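Local coordinates for putative ABC-transporter ATP-binding protein (Alicyclobacillus acidocaldarius, PDB 1Z47), which probably binds and hydrolyses ATP as the ATPase subunit of a putative sulfate ABC transporter, at residues V18-I23 with L58-G63; G41-L46 with T186-V191; V72-K77 with P164-F169; G90-N95 with A157-P162. One frame throughout, in Å; residues are numbered along the deposited sequence.

Contact 1: V18-I23 with L58-G63; sequences VGVEKI and LRLIAG
V20 and L60 bring segment 18-23 alongside helix 54-62 with their CA atoms 9.0 Å apart, a separation bridged by side chains alone, without a hydrogen bond between the two segments. The two side chains slide past each other in opposite directions, and V20 CG1 comes to rest 4.2 Å from L60 CG. That methyl lies anti to the backbone N of V20 (chi1 177°), which carries it toward the helix. L60 meets the strand with its branch point against V20 and one terminal methyl against K22: its CD2 lies 4.4 Å from K22 CB. Of K22 only the root takes part. Its chain turns aside from the helix, and its amine makes a weak hydrogen bond with Y24 OH and a long, weak ion pair with E65. P67 touches both V20 and L60 and so adds a loop to the same apolar patch, while F17 extends it along strand 15-22. At G19 and V20 the strand is broken by a G1 beta bulge, both residues facing V34, and G19 takes a positive phi of 46°. On the other segment G63 is the first residue to leave the helix, its N still bonded to R59 O at 2.9 Å. Such packing of an antiparallel beta subdomain onto the helix that follows the P-loop, here probably residues 54-62, is characteristic of ABC transporter ATPase domains.

Contact 2: G41-L46 with T186-V191; sequences GEMVGL and TFVRQV
M43 reaches from strand 43-47 toward helix 178-195 and meets two consecutive residues there in different ways. It crosses V188 at about a right angle, with the terminal methyl CE 3.9 Å from V188 CG1. Beside R189 it runs in the opposite direction, so that sulfur SD lies 3.9 Å from the aliphatic CD of the arginine. The methionine leaves the strand with CG anti to the backbone N (chi1 174°) and bends only at its last torsion (chi3 -104°), which turns the methyl to the valine while the sulfur stays by the arginine. The bends of the arginine at chi2 and chi3 bring R189 NH1 4.1 Å from M43 CB, in an oblique approach to the guanidinium. Its charged end is gripped by other partners: NH1 donates to the V212 carbonyl, and NH2 forms salt bridges with D193 and D214. D214 also accepts the backbone N-H of M43, tying strand and arginine to one carboxylate. R305 of the second subunit brings a like charge close to NH1, and the acidic neighbours would be expected to offset this. M43 lies against S199 and F201 of strand 198-203, next to its own in the mixed sheet, while V188 also touches F173; helix 178-195 thus covers these strands, with helix 148-160 packed on its V191.

Contact 3: V72-K77 with P164-F169; sequences VWIGGK and PQVLLF
I74 and V166 meet methyl to methyl, CG2 to CG2 at 3.9 Å, where the antiparallel beta subdomain of the ABC ATPase fold touches a strand of its mixed sheet. The valine belongs to strand 166-170, consistent by its place and sequence with the Walker B strand of this family. The same I74 methyl is also approached by Q165, whose OE1 lies 3.9 Å away, making CG2 the shared point of both contacts. With CG1 of the isoleucine beside the backbone N (chi1 -66°), CG2 lies anti to that N; V166 uses the methyl anti to its own carbonyl carbon. Q165 extends beyond CG to set OE1 beside both I74 CG2 and G75 CA, 4.0 Å from the latter. Both approaches of OE1 are to carbon, and no hydrogen bond joins the segments.

Further out, V89 packs against both I74 and V166, bridging the two from strand 89-93. Backbone hydrogen bonds with N88 and G90 hold V166 in the sheet, and T14 bonds to the backbone of G75 and touches the side chain of Q165. I74 and G75 are positioned by the type I' turn running from I74 to K77, whose two glycines have positive phi. G76 CA lies in plane at the edge of the W73 ring, and the turn is closed on both sides: I74 N bonds to K77 O at 3.1 Å, and K77 N to I74 O at 3.0 Å.

Contact 4: G90-N95 with A157-P162; sequences GLVFQN and ARALAP
R158 faces L91 through a water that sits at the edge of the guanidinium, in its plane. This water accepts from R158 NE at 3.1 Å and donates to L91 O, also at 3.1 Å, so a single molecule links the side chain on helix 148-160 to the backbone of strand 89-93. Helix 148-160 starts within an LSGGQ sequence, consistent with the ABC signature motif, and the contact joins the C-terminal end of this helix to the strand leading into the probable Q-loop, which begins at Q94. Y96 and F99 make cation-pi contacts with the same guanidinium, and NH2 adds a weak hydrogen bond to A97 O, so that the loop after the strand gathers round the charge. R158 is extended through chi1 and chi2 (173° and 172°) and turns at chi3, which brings NE round to the water.

The direct contact is made by A159, the next residue of the helix. Its single methyl points at the strand and rests on both L91 O and V92 CG2, which lie on the same side of it: A159 CB is 3.5 Å from L91 O and 3.7 Å from V92 CG2. The backbones come close at G90, where G90 CA is 5.0 Å from A159 CA and 4.2 Å from A159 O. L160, beyond it, packs instead on L167, V191 and M195, and the A161 carbonyl is bonded by R125. The last helical turn is carried on by A161 N, bonded to A157 O at 2.9 Å.

Contacts 1 and 4 are buried, contacts 2 and 3 partly so, and all four belong to the ATPase domain. Contacts 2, 3 and 4 share the mixed sheet: strands 89-93 and 166-170 are neighbours in it, so contacts 3 and 4 adjoin through backbone bonding, whereas V188 of contact 2 meets F169 of contact 3. Contacts 1 and 3 both reach the antiparallel sheet, and helix 54-62 packs on strand 166-170 through L58 and A62. Chemistry follows place: contact 1 is essentially apolar, contact 3 adds a glutamine near a turn, contact 2 carries an arginine with polar partners, close to R305 of the second subunit, and contact 4 contains a bridging water.

Contact 1: V18-I23 with L58-G63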
loop_
_atom_site.group_PDB
_atom_site.type_symbol
_atom_site.label_atom_id
_atom_site.label_comp_id
_atom_site.label_asym_id
_atom_site.label_seq_id
_atom_site.Cartn_x
_atom_site.Cartn_y
_atom_site.Cartn_z
ATOM N N VAL B 18 -24.285 10.020 18.685
ATOM C CA VAL B 18 -25.682 10.430 18.546
ATOM C C VAL B 18 -25.722 11.823 17.940
ATOM O O VAL B 18 -25.442 12.815 18.623
ATOM C CB VAL B 18 -26.403 10.452 19.917
ATOM C CG1 VAL B 18 -27.857 10.921 19.742
ATOM C CG2 VAL B 18 -26.367 9.068 20.532
ATOM N N GLY B 19 -26.044 11.884 16.650
ATOM C CA GLY B 19 -26.126 13.157 15.956
ATOM C C GLY B 19 -24.946 14.057 16.264
ATOM O O GLY B 19 -25.114 15.241 16.554
ATOM N N VAL B 20 -23.746 13.487 16.196
ATOM C CA VAL B 20 -22.532 14.229 16.483
ATOM C C VAL B 20 -22.177 15.141 15.325
ATOM O O VAL B 20 -22.155 14.729 14.160
ATOM C CB VAL B 20 -21.363 13.275 16.773
ATOM C CG1 VAL B 20 -20.096 14.074 17.006
ATOM C CG2 VAL B 20 -21.699 12.402 17.992
ATOM N N GLU B 21 -21.890 16.385 15.668
ATOM C CA GLU B 21 -21.555 17.398 14.694
ATOM C C GLU B 21 -20.393 18.234 15.207
ATOM O O GLU B 21 -20.393 18.669 16.354
ATOM C CB GLU B 21 -22.786 18.274 14.460
ATOM C CG GLU B 21 -22.584 19.445 13.540
ATOM C CD GLU B 21 -23.830 20.318 13.463
ATOM O OE1 GLU B 21 -24.893 19.803 13.032
ATOM O OE2 GLU B 21 -23.739 21.509 13.846
ATOM N N LYS B 22 -19.409 18.448 14.337
ATOM C CA LYS B 22 -18.214 19.228 14.638
ATOM C C LYS B 22 -17.769 19.715 13.267
ATOM O O LYS B 22 -17.150 18.980 12.509
ATOM C CB LYS B 22 -17.146 18.327 15.244
ATOM C CG LYS B 22 -16.444 18.895 16.451
ATOM C CD LYS B 22 -15.481 20.007 16.103
ATOM C CE LYS B 22 -14.564 20.248 17.293
ATOM N NZ LYS B 22 -13.605 21.354 17.090
ATOM N N ILE B 23 -18.095 20.959 12.961
ATOM C CA ILE B 23 -17.803 21.545 11.657
ATOM C C ILE B 23 -16.629 22.513 11.657
ATOM O O ILE B 23 -16.502 23.354 12.546
ATOM C CB ILE B 23 -19.074 22.265 11.146
ATOM C CG1 ILE B 23 -20.210 21.247 11.055
ATOM C CG2 ILE B 23 -18.826 22.931 9.798
ATOM C CD1 ILE B 23 -21.580 21.862 11.022
ATOM N N LEU B 58 -12.226 9.852 15.336
ATOM C CA LEU B 58 -11.338 9.141 16.260
ATOM C C LEU B 58 -11.052 10.046 17.471
ATOM O O LEU B 58 -11.131 9.596 18.622
ATOM C CB LEU B 58 -10.011 8.773 15.570
ATOM C CG LEU B 58 -9.246 7.705 16.339
ATOM C CD1 LEU B 58 -9.835 6.326 16.019
ATOM C CD2 LEU B 58 -7.745 7.792 15.994
ATOM N N ARG B 59 -10.736 11.318 17.214
ATOM C CA ARG B 59 -10.452 12.278 18.282
ATOM C C ARG B 59 -11.695 12.581 19.150
ATOM O O ARG B 59 -11.557 12.885 20.337
ATOM C CB ARG B 59 -9.881 13.573 17.698
ATOM C CG ARG B 59 -8.515 13.375 17.030
ATOM C CD ARG B 59 -8.083 14.605 16.255
ATOM N NE ARG B 59 -8.016 15.771 17.126
ATOM C CZ ARG B 59 -7.162 15.900 18.141
ATOM N NH1 ARG B 59 -7.181 17.000 18.887
ATOM N NH2 ARG B 59 -6.281 14.936 18.397
ATOM N N LEU B 60 -12.890 12.491 18.564
ATOM C CA LEU B 60 -14.135 12.720 19.317
ATOM C C LEU B 60 -14.353 11.566 20.297
ATOM O O LEU B 60 -14.953 11.752 21.354
ATOM C CB LEU B 60 -15.361 12.785 18.394
ATOM C CG LEU B 60 -16.028 14.094 17.955
ATOM C CD1 LEU B 60 -16.072 15.079 19.116
ATOM C CD2 LEU B 60 -15.301 14.692 16.791
ATOM N N ILE B 61 -13.891 10.371 19.929
ATOM C CA ILE B 61 -14.029 9.208 20.800
ATOM C C ILE B 61 -13.014 9.322 21.948
ATOM O O ILE B 61 -13.280 8.904 23.087
ATOM C CB ILE B 61 -13.764 7.890 20.042
ATOM C CG1 ILE B 61 -14.786 7.700 18.923
ATOM C CG2 ILE B 61 -13.837 6.710 21.013
ATOM C CD1 ILE B 61 -14.522 6.470 18.052
ATOM N N ALA B 62 -11.851 9.896 21.644
ATOM C CA ALA B 62 -10.795 10.064 22.646
ATOM C C ALA B 62 -11.110 11.178 23.641
ATOM O O ALA B 62 -10.716 11.124 24.804
ATOM C CB ALA B 62 -9.465 10.354 21.955
ATOM N N GLY B 63 -11.825 12.194 23.186
ATOM C CA GLY B 63 -12.142 13.299 24.058
ATOM C C GLY B 63 -11.193 14.424 23.734
ATOM O O GLY B 63 -11.227 15.469 24.361
#

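Contact 2: G41-L46 with T186-V191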
loop_
_atom_site.group_PDB
_atom_site.type_symbol
_atom_site.label_atom_id
_atom_site.label_comp_id
_atom_site.label_asym_id
_atom_site.label_seq_id
_atom_site.Cartn_x
_atom_site.Cartn_y
_atom_site.Cartn_z
ATOM N N GLY B 41 -16.024 -5.501 21.568
ATOM C CA GLY B 41 -15.015 -6.421 21.071
ATOM C C GLY B 41 -14.828 -6.353 19.567
ATOM O O GLY B 41 -14.151 -7.186 18.963
ATOM N N GLU B 42 -15.424 -5.350 18.945
ATOM C CA GLU B 42 -15.300 -5.235 17.500
ATOM C C GLU B 42 -14.095 -4.371 17.140
ATOM O O GLU B 42 -13.692 -3.505 17.918
ATOM C CB GLU B 42 -16.567 -4.595 16.921
ATOM C CG GLU B 42 -16.728 -4.795 15.445
ATOM C CD GLU B 42 -18.025 -4.210 14.903
ATOM O OE1 GLU B 42 -18.443 -4.664 13.821
ATOM O OE2 GLU B 42 -18.608 -3.301 15.545
ATOM N N MET B 43 -13.521 -4.618 15.967
ATOM C CA MET B 43 -12.411 -3.796 15.494
ATOM C C MET B 43 -12.973 -3.003 14.308
ATOM O O MET B 43 -13.258 -3.589 13.277
ATOM C CB MET B 43 -11.256 -4.665 15.007
ATOM C CG MET B 43 -10.130 -3.863 14.357
ATOM S SD MET B 43 -8.586 -4.758 14.459
ATOM C CE MET B 43 -7.781 -3.840 15.775
ATOM N N VAL B 44 -13.129 -1.692 14.450
ATOM C CA VAL B 44 -13.684 -0.903 13.337
ATOM C C VAL B 44 -12.670 0.005 12.652
ATOM O O VAL B 44 -11.901 0.695 13.321
ATOM C CB VAL B 44 -14.857 -0.016 13.810
ATOM C CG1 VAL B 44 -15.221 1.030 12.727
ATOM C CG2 VAL B 44 -16.068 -0.903 14.146
ATOM N N GLY B 45 -12.689 0.005 11.321
ATOM C CA GLY B 45 -11.802 0.871 10.569
ATOM C C GLY B 45 -12.562 2.102 10.076
ATOM O O GLY B 45 -13.638 1.991 9.478
ATOM N N LEU B 46 -12.031 3.278 10.357
ATOM C CA LEU B 46 -12.655 4.494 9.887
ATOM C C LEU B 46 -11.894 4.760 8.572
ATOM O O LEU B 46 -10.740 5.214 8.567
ATOM C CB LEU B 46 -12.466 5.630 10.884
ATOM C CG LEU B 46 -12.949 5.444 12.339
ATOM C CD1 LEU B 46 -12.583 6.672 13.126
ATOM C CD2 LEU B 46 -14.463 5.245 12.389
ATOM N N THR B 186 -0.871 -7.238 11.175
ATOM C CA THR B 186 -1.215 -8.617 11.501
ATOM C C THR B 186 -1.040 -8.835 13.006
ATOM O O THR B 186 -1.795 -9.578 13.634
ATOM C CB THR B 186 -0.333 -9.619 10.708
ATOM O OG1 THR B 186 -0.711 -9.580 9.328
ATOM C CG2 THR B 186 -0.518 -11.034 11.219
ATOM N N PHE B 187 -0.064 -8.151 13.584
ATOM C CA PHE B 187 0.194 -8.273 15.010
ATOM C C PHE B 187 -0.903 -7.599 15.824
ATOM O O PHE B 187 -1.422 -8.183 16.794
ATOM C CB PHE B 187 1.544 -7.643 15.339
ATOM C CG PHE B 187 1.850 -7.624 16.794
ATOM C CD1 PHE B 187 1.944 -8.806 17.505
ATOM C CD2 PHE B 187 2.057 -6.423 17.450
ATOM C CE1 PHE B 187 2.235 -8.790 18.859
ATOM C CE2 PHE B 187 2.345 -6.395 18.790
ATOM C CZ PHE B 187 2.440 -7.581 19.499
ATOM N N VAL B 188 -1.251 -6.373 15.431
ATOM C CA VAL B 188 -2.286 -5.611 16.115
ATOM C C VAL B 188 -3.585 -6.415 16.098
ATOM O O VAL B 188 -4.319 -6.444 17.089
ATOM C CB VAL B 188 -2.528 -4.232 15.433
ATOM C CG1 VAL B 188 -3.852 -3.639 15.912
ATOM C CG2 VAL B 188 -1.376 -3.261 15.752
ATOM N N ARG B 189 -3.863 -7.066 14.974
ATOM C CA ARG B 189 -5.077 -7.880 14.870
ATOM C C ARG B 189 -5.001 -9.063 15.843
ATOM O O ARG B 189 -5.939 -9.315 16.587
ATOM C CB ARG B 189 -5.284 -8.402 13.435
ATOM C CG ARG B 189 -6.590 -9.208 13.230
ATOM C CD ARG B 189 -7.881 -8.367 13.294
ATOM N NE ARG B 189 -8.965 -9.134 13.928
ATOM C CZ ARG B 189 -10.268 -8.994 13.697
ATOM N NH1 ARG B 189 -10.723 -8.110 12.824
ATOM N NH2 ARG B 189 -11.130 -9.744 14.366
ATOM N N GLN B 190 -3.884 -9.781 15.853
ATOM C CA GLN B 190 -3.756 -10.925 16.765
ATOM C C GLN B 190 -3.899 -10.466 18.225
ATOM O O GLN B 190 -4.559 -11.121 19.045
ATOM C CB GLN B 190 -2.412 -11.645 16.551
ATOM C CG GLN B 190 -2.042 -12.594 17.681
ATOM C CD GLN B 190 -0.735 -13.330 17.440
ATOM O OE1 GLN B 190 -0.685 -14.287 16.660
ATOM N NE2 GLN B 190 0.333 -12.885 18.107
ATOM N N VAL B 191 -3.298 -9.329 18.548
ATOM C CA VAL B 191 -3.398 -8.815 19.902
ATOM C C VAL B 191 -4.873 -8.502 20.213
ATOM O O VAL B 191 -5.408 -8.940 21.236
ATOM C CB VAL B 191 -2.506 -7.578 20.075
ATOM C CG1 VAL B 191 -2.862 -6.841 21.356
ATOM C CG2 VAL B 191 -1.037 -8.016 20.127
#

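Contact 3: V72-K77 with P164-F169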
loop_
_atom_site.group_PDB
_atom_site.type_symbol
_atom_site.label_atom_id
_atom_site.label_comp_id
_atom_site.label_asym_id
_atom_site.label_seq_id
_atom_site.Cartn_x
_atom_site.Cartn_y
_atom_site.Cartn_z
ATOM N N VAL B 72 -21.535 11.481 22.517
ATOM C CA VAL B 72 -20.739 10.273 22.347
ATOM C C VAL B 72 -20.882 9.375 23.568
ATOM O O VAL B 72 -20.689 9.808 24.701
ATOM C CB VAL B 72 -19.241 10.598 22.136
ATOM C CG1 VAL B 72 -18.765 11.590 23.186
ATOM C CG2 VAL B 72 -18.420 9.306 22.200
ATOM N N TRP B 73 -21.210 8.117 23.318
ATOM C CA TRP B 73 -21.396 7.151 24.379
ATOM C C TRP B 73 -20.380 6.031 24.300
ATOM O O TRP B 73 -19.988 5.610 23.210
ATOM C CB TRP B 73 -22.797 6.558 24.284
ATOM C CG TRP B 73 -23.865 7.520 24.624
ATOM C CD1 TRP B 73 -24.111 8.726 24.035
ATOM C CD2 TRP B 73 -24.821 7.376 25.669
ATOM N NE1 TRP B 73 -25.169 9.349 24.655
ATOM C CE2 TRP B 73 -25.623 8.540 25.663
ATOM C CE3 TRP B 73 -25.080 6.375 26.614
ATOM C CZ2 TRP B 73 -26.669 8.731 26.569
ATOM C CZ3 TRP B 73 -26.118 6.563 27.514
ATOM C CH2 TRP B 73 -26.900 7.735 27.484
ATOM N N ILE B 74 -19.971 5.546 25.467
ATOM C CA ILE B 74 -19.019 4.454 25.573
ATOM C C ILE B 74 -19.458 3.556 26.728
ATOM O O ILE B 74 -19.519 3.997 27.874
ATOM C CB ILE B 74 -17.579 4.967 25.842
ATOM C CG1 ILE B 74 -17.071 5.767 24.634
ATOM C CG2 ILE B 74 -16.652 3.789 26.081
ATOM C CD1 ILE B 74 -15.676 6.373 24.804
ATOM N N GLY B 75 -19.762 2.300 26.414
ATOM C CA GLY B 75 -20.203 1.367 27.433
ATOM C C GLY B 75 -21.533 1.807 28.023
ATOM O O GLY B 75 -21.790 1.623 29.218
ATOM N N GLY B 76 -22.380 2.393 27.178
ATOM C CA GLY B 76 -23.679 2.870 27.623
ATOM C C GLY B 76 -23.529 4.055 28.555
ATOM O O GLY B 76 -24.470 4.440 29.247
ATOM N N LYS B 77 -22.338 4.644 28.557
ATOM C CA LYS B 77 -22.034 5.777 29.416
ATOM C C LYS B 77 -21.788 7.072 28.637
ATOM O O LYS B 77 -20.797 7.197 27.916
ATOM C CB LYS B 77 -20.810 5.430 30.264
ATOM C CG LYS B 77 -20.284 6.538 31.157
ATOM C CD LYS B 77 -19.043 6.056 31.921
ATOM C CE LYS B 77 -18.451 7.151 32.804
ATOM N NZ LYS B 77 -17.257 6.674 33.564
ATOM N N PRO B 164 -7.672 -0.723 29.098
ATOM C CA PRO B 164 -8.681 0.189 28.532
ATOM C C PRO B 164 -9.870 -0.547 27.947
ATOM O O PRO B 164 -9.760 -1.701 27.534
ATOM C CB PRO B 164 -7.907 0.947 27.445
ATOM C CG PRO B 164 -6.499 0.937 27.969
ATOM C CD PRO B 164 -6.347 -0.474 28.503
ATOM N N GLN B 165 -11.007 0.135 27.906
ATOM C CA GLN B 165 -12.230 -0.434 27.340
ATOM C C GLN B 165 -12.133 -0.305 25.814
ATOM O O GLN B 165 -12.519 -1.212 25.059
ATOM C CB GLN B 165 -13.457 0.368 27.785
ATOM C CG GLN B 165 -14.150 -0.060 29.067
ATOM C CD GLN B 165 -15.452 0.719 29.272
ATOM O OE1 GLN B 165 -16.370 0.641 28.449
ATOM N NE2 GLN B 165 -15.530 1.478 30.365
ATOM N N VAL B 166 -11.633 0.850 25.387
ATOM C CA VAL B 166 -11.480 1.155 23.971
ATOM C C VAL B 166 -10.021 1.432 23.608
ATOM O O VAL B 166 -9.281 2.065 24.351
ATOM C CB VAL B 166 -12.352 2.372 23.571
ATOM C CG1 VAL B 166 -12.260 2.596 22.067
ATOM C CG2 VAL B 166 -13.824 2.130 23.972
ATOM N N LEU B 167 -9.632 0.944 22.436
ATOM C CA LEU B 167 -8.287 1.108 21.919
ATOM C C LEU B 167 -8.409 1.933 20.615
ATOM O O LEU B 167 -9.148 1.537 19.704
ATOM C CB LEU B 167 -7.715 -0.283 21.648
ATOM C CG LEU B 167 -6.209 -0.530 21.739
ATOM C CD1 LEU B 167 -5.688 -0.138 23.121
ATOM C CD2 LEU B 167 -5.939 -2.011 21.472
ATOM N N LEU B 168 -7.726 3.074 20.559
ATOM C CA LEU B 168 -7.750 3.950 19.381
ATOM C C LEU B 168 -6.399 4.057 18.653
ATOM O O LEU B 168 -5.380 4.411 19.264
ATOM C CB LEU B 168 -8.195 5.347 19.795
ATOM C CG LEU B 168 -9.513 5.384 20.582
ATOM C CD1 LEU B 168 -9.846 6.820 20.948
ATOM C CD2 LEU B 168 -10.620 4.747 19.745
ATOM N N PHE B 169 -6.387 3.800 17.341
ATOM C CA PHE B 169 -5.133 3.890 16.570
ATOM C C PHE B 169 -5.207 5.031 15.560
ATOM O O PHE B 169 -6.115 5.055 14.737
ATOM C CB PHE B 169 -4.871 2.583 15.810
ATOM C CG PHE B 169 -4.687 1.388 16.697
ATOM C CD1 PHE B 169 -5.782 0.759 17.276
ATOM C CD2 PHE B 169 -3.411 0.905 16.971
ATOM C CE1 PHE B 169 -5.613 -0.335 18.119
ATOM C CE2 PHE B 169 -3.221 -0.189 17.813
ATOM C CZ PHE B 169 -4.326 -0.810 18.389
#

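Contact 4: G90-N95 with A157-P162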
loop_
_atom_site.group_PDB
_atom_site.type_symbol
_atom_site.label_atom_id
_atom_site.label_comp_id
_atom_site.label_asym_id
_atom_site.label_seq_id
_atom_site.Cartn_x
_atom_site.Cartn_y
_atom_site.Cartn_z
ATOM N N GLY B 90 -7.589 3.709 25.482
ATOM C CA GLY B 90 -6.142 3.792 25.406
ATOM C C GLY B 90 -5.723 4.307 24.041
ATOM O O GLY B 90 -6.371 3.994 23.051
ATOM N N LEU B 91 -4.642 5.079 23.985
ATOM C CA LEU B 91 -4.167 5.643 22.725
ATOM C C LEU B 91 -2.856 5.088 22.159
ATOM O O LEU B 91 -1.853 4.978 22.863
ATOM C CB LEU B 91 -4.018 7.152 22.879
ATOM C CG LEU B 91 -5.267 8.029 23.005
ATOM C CD1 LEU B 91 -6.400 7.292 23.682
ATOM C CD2 LEU B 91 -4.887 9.282 23.771
ATOM N N VAL B 92 -2.882 4.747 20.875
ATOM C CA VAL B 92 -1.698 4.269 20.151
ATOM C C VAL B 92 -1.656 5.220 18.945
ATOM O O VAL B 92 -2.126 4.898 17.845
ATOM C CB VAL B 92 -1.857 2.807 19.662
ATOM C CG1 VAL B 92 -0.535 2.306 19.094
ATOM C CG2 VAL B 92 -2.322 1.907 20.808
ATOM N N PHE B 93 -1.133 6.416 19.185
ATOM C CA PHE B 93 -1.065 7.461 18.162
ATOM C C PHE B 93 0.320 7.702 17.572
ATOM O O PHE B 93 1.340 7.398 18.192
ATOM C CB PHE B 93 -1.563 8.789 18.751
ATOM C CG PHE B 93 -3.064 8.911 18.839
ATOM C CD1 PHE B 93 -3.872 7.787 19.022
ATOM C CD2 PHE B 93 -3.666 10.173 18.797
ATOM C CE1 PHE B 93 -5.256 7.917 19.164
ATOM C CE2 PHE B 93 -5.052 10.317 18.938
ATOM C CZ PHE B 93 -5.846 9.183 19.124
ATOM N N GLN B 94 0.339 8.265 16.366
ATOM C CA GLN B 94 1.591 8.604 15.698
ATOM C C GLN B 94 2.037 9.891 16.400
ATOM O O GLN B 94 3.215 10.249 16.400
ATOM C CB GLN B 94 1.347 8.872 14.202
ATOM C CG GLN B 94 2.629 8.982 13.360
ATOM C CD GLN B 94 2.371 9.431 11.929
ATOM O OE1 GLN B 94 1.580 8.828 11.203
ATOM N NE2 GLN B 94 3.048 10.493 11.515
ATOM N N ASN B 95 1.058 10.564 17.003
ATOM C CA ASN B 95 1.232 11.818 17.740
ATOM C C ASN B 95 1.994 11.563 19.041
ATOM O O ASN B 95 2.508 12.483 19.679
ATOM C CB ASN B 95 -0.159 12.393 18.049
ATOM C CG ASN B 95 -0.111 13.672 18.865
ATOM O OD1 ASN B 95 0.436 13.709 19.967
ATOM N ND2 ASN B 95 -0.706 14.729 18.328
ATOM N N ALA B 157 1.735 -1.950 24.188
ATOM C CA ALA B 157 1.766 -2.512 25.549
ATOM C C ALA B 157 1.427 -1.434 26.603
ATOM O O ALA B 157 0.641 -1.681 27.530
ATOM C CB ALA B 157 3.150 -3.144 25.833
ATOM N N ARG B 158 2.023 -0.251 26.454
ATOM C CA ARG B 158 1.782 0.892 27.346
ATOM C C ARG B 158 0.309 1.268 27.348
ATOM O O ARG B 158 -0.280 1.486 28.399
ATOM C CB ARG B 158 2.586 2.124 26.892
ATOM C CG ARG B 158 2.271 3.415 27.646
ATOM C CD ARG B 158 3.239 4.546 27.278
ATOM N NE ARG B 158 3.145 4.904 25.861
ATOM C CZ ARG B 158 3.917 5.800 25.244
ATOM N NH1 ARG B 158 3.742 6.047 23.949
ATOM N NH2 ARG B 158 4.870 6.447 25.907
ATOM N N ALA B 159 -0.280 1.351 26.160
ATOM C CA ALA B 159 -1.691 1.712 26.029
ATOM C C ALA B 159 -2.600 0.689 26.693
ATOM O O ALA B 159 -3.601 1.060 27.298
ATOM C CB ALA B 159 -2.076 1.860 24.534
ATOM N N LEU B 160 -2.241 -0.589 26.597
ATOM C CA LEU B 160 -3.052 -1.660 27.156
ATOM C C LEU B 160 -2.908 -1.951 28.635
ATOM O O LEU B 160 -3.824 -2.509 29.254
ATOM C CB LEU B 160 -2.780 -2.954 26.404
ATOM C CG LEU B 160 -3.341 -2.994 24.984
ATOM C CD1 LEU B 160 -2.891 -4.281 24.300
ATOM C CD2 LEU B 160 -4.869 -2.892 25.045
ATOM N N ALA B 161 -1.760 -1.596 29.198
ATOM C CA ALA B 161 -1.494 -1.863 30.609
ATOM C C ALA B 161 -2.691 -1.674 31.549
ATOM O O ALA B 161 -3.064 -2.608 32.270
ATOM C CB ALA B 161 -0.307 -1.019 31.086
ATOM N N PRO B 162 -3.302 -0.472 31.554
ATOM C CA PRO B 162 -4.452 -0.123 32.392
ATOM C C PRO B 162 -5.736 -0.874 32.077
ATOM O O PRO B 162 -6.742 -0.683 32.759
ATOM C CB PRO B 162 -4.616 1.376 32.155
ATOM C CG PRO B 162 -3.254 1.826 31.728
ATOM C CD PRO B 162 -2.843 0.713 30.811
HETATM O O HOH W 1 0.908 4.084 23.811
#